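Local coordinates for protein PAN2-PAN3 deadenylation complex catalytic subunit pan2 (Neurospora crassa, PDB 4CZX) that forms the catalytic subunit of the Pan2-Pan3 complex, which probably shortens mRNA poly(A) tails in the cytoplasm, this chain being its N-terminal WD40 domain, at residues I260-A265 with L291-S296. Numbering follows the deposited sequence.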
ATOM      1  N   ILE A 260      -4.419  27.878 -40.147  1.00 31.92           N
ATOM      2  CA  ILE A 260      -4.378  26.444 -40.361  1.00 31.22           C
ATOM      3  C   ILE A 260      -5.659  25.855 -39.793  1.00 30.11           C
ATOM      4  O   ILE A 260      -5.869  25.904 -38.596  1.00 31.81           O
ATOM      5  CB  ILE A 260      -3.164  25.807 -39.677  1.00 33.66           C
ATOM      6  CG1 ILE A 260      -1.877  26.486 -40.166  1.00 36.34           C
ATOM      7  CG2 ILE A 260      -3.124  24.323 -39.958  1.00 32.24           C
ATOM      8  CD1 ILE A 260      -0.658  26.168 -39.291  1.00 42.79           C
ATOM      9  N   VAL A 261      -6.509  25.317 -40.664  1.00 31.80           N
ATOM     10  CA  VAL A 261      -7.859  24.906 -40.280  1.00 30.11           C
ATOM     11  C   VAL A 261      -8.055  23.402 -40.399  1.00 27.19           C
ATOM     12  O   VAL A 261      -7.687  22.801 -41.412  1.00 34.91           O
ATOM     13  CB  VAL A 261      -8.912  25.610 -41.153  1.00 33.74           C
ATOM     14  CG1 VAL A 261     -10.312  25.336 -40.611  1.00 36.28           C
ATOM     15  CG2 VAL A 261      -8.621  27.098 -41.207  1.00 36.08           C
ATOM     16  N   VAL A 262      -8.661  22.802 -39.377  1.00 28.09           N
ATOM     17  CA  VAL A 262      -8.722  21.357 -39.271  1.00 27.85           C
ATOM     18  C   VAL A 262     -10.151  20.888 -39.005  1.00 31.16           C
ATOM     19  O   VAL A 262     -10.843  21.457 -38.162  1.00 34.79           O
ATOM     20  CB  VAL A 262      -7.806  20.837 -38.128  1.00 38.64           C
ATOM     21  CG1 VAL A 262      -7.713  19.322 -38.166  1.00 34.32           C
ATOM     22  CG2 VAL A 262      -6.413  21.466 -38.226  1.00 42.33           C
ATOM     23  N   ASN A 263     -10.583  19.851 -39.714  1.00 32.24           N
ATOM     24  CA  ASN A 263     -11.885  19.249 -39.432  1.00 32.17           C
ATOM     25  C   ASN A 263     -11.711  17.953 -38.646  1.00 37.17           C
ATOM     26  O   ASN A 263     -10.589  17.476 -38.454  1.00 33.26           O
ATOM     27  CB  ASN A 263     -12.676  19.040 -40.741  1.00 33.04           C
ATOM     28  CG  ASN A 263     -12.564  17.634 -41.318  1.00 34.73           C
ATOM     29  OD1 ASN A 263     -11.530  16.976 -41.241  1.00 41.26           O
ATOM     30  ND2 ASN A 263     -13.653  17.178 -41.933  1.00 37.03           N
ATOM     31  N   GLN A 264     -12.816  17.375 -38.188  1.00 30.75           N
ATOM     32  CA  GLN A 264     -12.730  16.239 -37.279  1.00 32.26           C
ATOM     33  C   GLN A 264     -12.216  14.961 -37.946  1.00 31.74           C
ATOM     34  O   GLN A 264     -11.813  14.021 -37.260  1.00 36.45           O
ATOM     35  CB  GLN A 264     -14.102  15.996 -36.639  1.00 33.85           C
ATOM     36  CG  GLN A 264     -14.463  17.097 -35.640  1.00 35.89           C
ATOM     37  CD  GLN A 264     -15.697  16.764 -34.819  1.00 45.64           C
ATOM     38  OE1 GLN A 264     -16.732  16.386 -35.361  1.00 40.96           O
ATOM     39  NE2 GLN A 264     -15.589  16.910 -33.504  1.00 46.70           N
ATOM     40  N   ALA A 265     -12.217  14.931 -39.275  1.00 30.98           N
ATOM     41  CA  ALA A 265     -11.667  13.792 -40.006  1.00 37.41           C
ATOM     42  C   ALA A 265     -10.172  13.962 -40.294  1.00 38.62           C
ATOM     43  O   ALA A 265      -9.556  13.134 -40.968  1.00 37.44           O
ATOM     44  CB  ALA A 265     -12.432  13.578 -41.301  1.00 37.40           C
ATOM     45  N   LEU A 291      -9.770  15.564 -31.896  1.00 26.43           N
ATOM     46  CA  LEU A 291     -10.273  16.324 -30.747  1.00 25.17           C
ATOM     47  C   LEU A 291      -9.444  17.556 -30.406  1.00 26.32           C
ATOM     48  O   LEU A 291      -9.968  18.517 -29.834  1.00 28.17           O
ATOM     49  CB  LEU A 291     -10.325  15.441 -29.500  1.00 25.62           C
ATOM     50  CG  LEU A 291     -11.356  14.315 -29.480  1.00 32.73           C
ATOM     51  CD1 LEU A 291     -11.274  13.609 -28.143  1.00 35.45           C
ATOM     52  CD2 LEU A 291     -12.758  14.850 -29.725  1.00 36.74           C
ATOM     53  N   HIS A 292      -8.142  17.497 -30.691  1.00 28.39           N
ATOM     54  CA  HIS A 292      -7.244  18.615 -30.389  1.00 27.02           C
ATOM     55  C   HIS A 292      -6.200  18.792 -31.469  1.00 25.59           C
ATOM     56  O   HIS A 292      -5.846  17.846 -32.174  1.00 29.34           O
ATOM     57  CB  HIS A 292      -6.541  18.427 -29.026  1.00 24.95           C
ATOM     58  CG  HIS A 292      -7.467  18.031 -27.926  1.00 25.73           C
ATOM     59  ND1 HIS A 292      -8.333  18.918 -27.325  1.00 26.47           N
ATOM     60  CD2 HIS A 292      -7.661  16.838 -27.316  1.00 25.24           C
ATOM     61  CE1 HIS A 292      -9.053  18.277 -26.419  1.00 26.57           C
ATOM     62  NE2 HIS A 292      -8.656  17.016 -26.383  1.00 32.13           N
ATOM     63  N   PHE A 293      -5.701  20.018 -31.566  1.00 26.86           N
ATOM     64  CA  PHE A 293      -4.765  20.420 -32.606  1.00 27.50           C
ATOM     65  C   PHE A 293      -3.824  21.510 -32.090  1.00 26.07           C
ATOM     66  O   PHE A 293      -4.240  22.390 -31.334  1.00 26.64           O
ATOM     67  CB  PHE A 293      -5.530  20.920 -33.847  1.00 25.90           C
ATOM     68  CG  PHE A 293      -4.646  21.481 -34.913  1.00 30.04           C
ATOM     69  CD1 PHE A 293      -3.796  20.651 -35.628  1.00 34.24           C
ATOM     70  CD2 PHE A 293      -4.659  22.839 -35.202  1.00 34.42           C
ATOM     71  CE1 PHE A 293      -2.980  21.160 -36.619  1.00 39.19           C
ATOM     72  CE2 PHE A 293      -3.838  23.360 -36.197  1.00 36.12           C
ATOM     73  CZ  PHE A 293      -2.993  22.520 -36.896  1.00 33.67           C
ATOM     74  N   ASP A 294      -2.555  21.454 -32.482  1.00 25.58           N
ATOM     75  CA  ASP A 294      -1.665  22.593 -32.269  1.00 25.48           C
ATOM     76  C   ASP A 294      -0.597  22.643 -33.355  1.00 28.54           C
ATOM     77  O   ASP A 294      -0.361  21.655 -34.062  1.00 30.03           O
ATOM     78  CB  ASP A 294      -1.008  22.530 -30.866  1.00 25.40           C
ATOM     79  CG  ASP A 294      -0.444  23.871 -30.416  1.00 30.99           C
ATOM     80  OD1 ASP A 294      -0.878  24.921 -30.958  1.00 27.14           O
ATOM     81  OD2 ASP A 294       0.445  23.877 -29.530  1.00 27.24           O
ATOM     82  N   VAL A 295       0.041  23.804 -33.478  1.00 26.32           N
ATOM     83  CA  VAL A 295       1.163  24.001 -34.394  1.00 26.58           C
ATOM     84  C   VAL A 295       2.376  24.484 -33.592  1.00 30.03           C
ATOM     85  O   VAL A 295       2.222  25.211 -32.614  1.00 28.60           O
ATOM     86  CB  VAL A 295       0.825  25.019 -35.511  1.00 32.79           C
ATOM     87  CG1 VAL A 295       0.548  26.404 -34.920  1.00 32.11           C
ATOM     88  CG2 VAL A 295       1.951  25.093 -36.536  1.00 31.35           C
ATOM     89  N   SER A 296       3.569  24.050 -33.977  1.00 29.75           N
ATOM     90  CA  SER A 296       4.799  24.449 -33.273  1.00 31.18           C
ATOM     91  C   SER A 296       5.179  25.904 -33.551  1.00 32.69           C
ATOM     92  O   SER A 296       4.672  26.511 -34.495  1.00 32.59           O
ATOM     93  CB  SER A 296       5.954  23.534 -33.667  1.00 33.38           C
ATOM     94  OG  SER A 296       6.379  23.780 -35.001  1.00 38.85           O
TER
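Strand 260-262, with Ile260 and Val262 directed at Phe293 and Val295, runs nearly antiparallel to strand 291-295 (164°), the two axes passing 9.0 Å apart; no hydrogen bond joins the segments, which meet through side chains alone. Phe293 carries most of the contact, touching both Val262 and Ile260. With CG anti to the backbone N (chi1 174°), its ring extends from strand 291-295 toward strand 260-262, bringing one face against Val262, whose CG2 sits squarely over it, 3.5 Å from the ring centroid and 1° off the normal, a CH-pi contact in which all six ring carbons are about equally near the methyl. At the far end of the ring, Ile260 CG2 approaches Phe293 CZ obliquely at 3.6 Å. The other branch of Ile260 passes on to Val295: its CD1 lies 3.9 Å from Val295 CG2, the two side chains crossing at about a right angle. All four residues are buried. Phe293 also packs against His248 and Arg250 of strand 248-251 and Lys302 and Leu304 of strand 302-306, while Val262 touches Leu304 too. With an alanine in place of this phenylalanine, the Val262 methyl would probably lose its aromatic face and a gap would open beside Ile260 CG2. The two strands belong to successive blades, and this interlocking of apolar side chains between face-to-face sheets is the inter-blade packing of a WD40 beta-propeller.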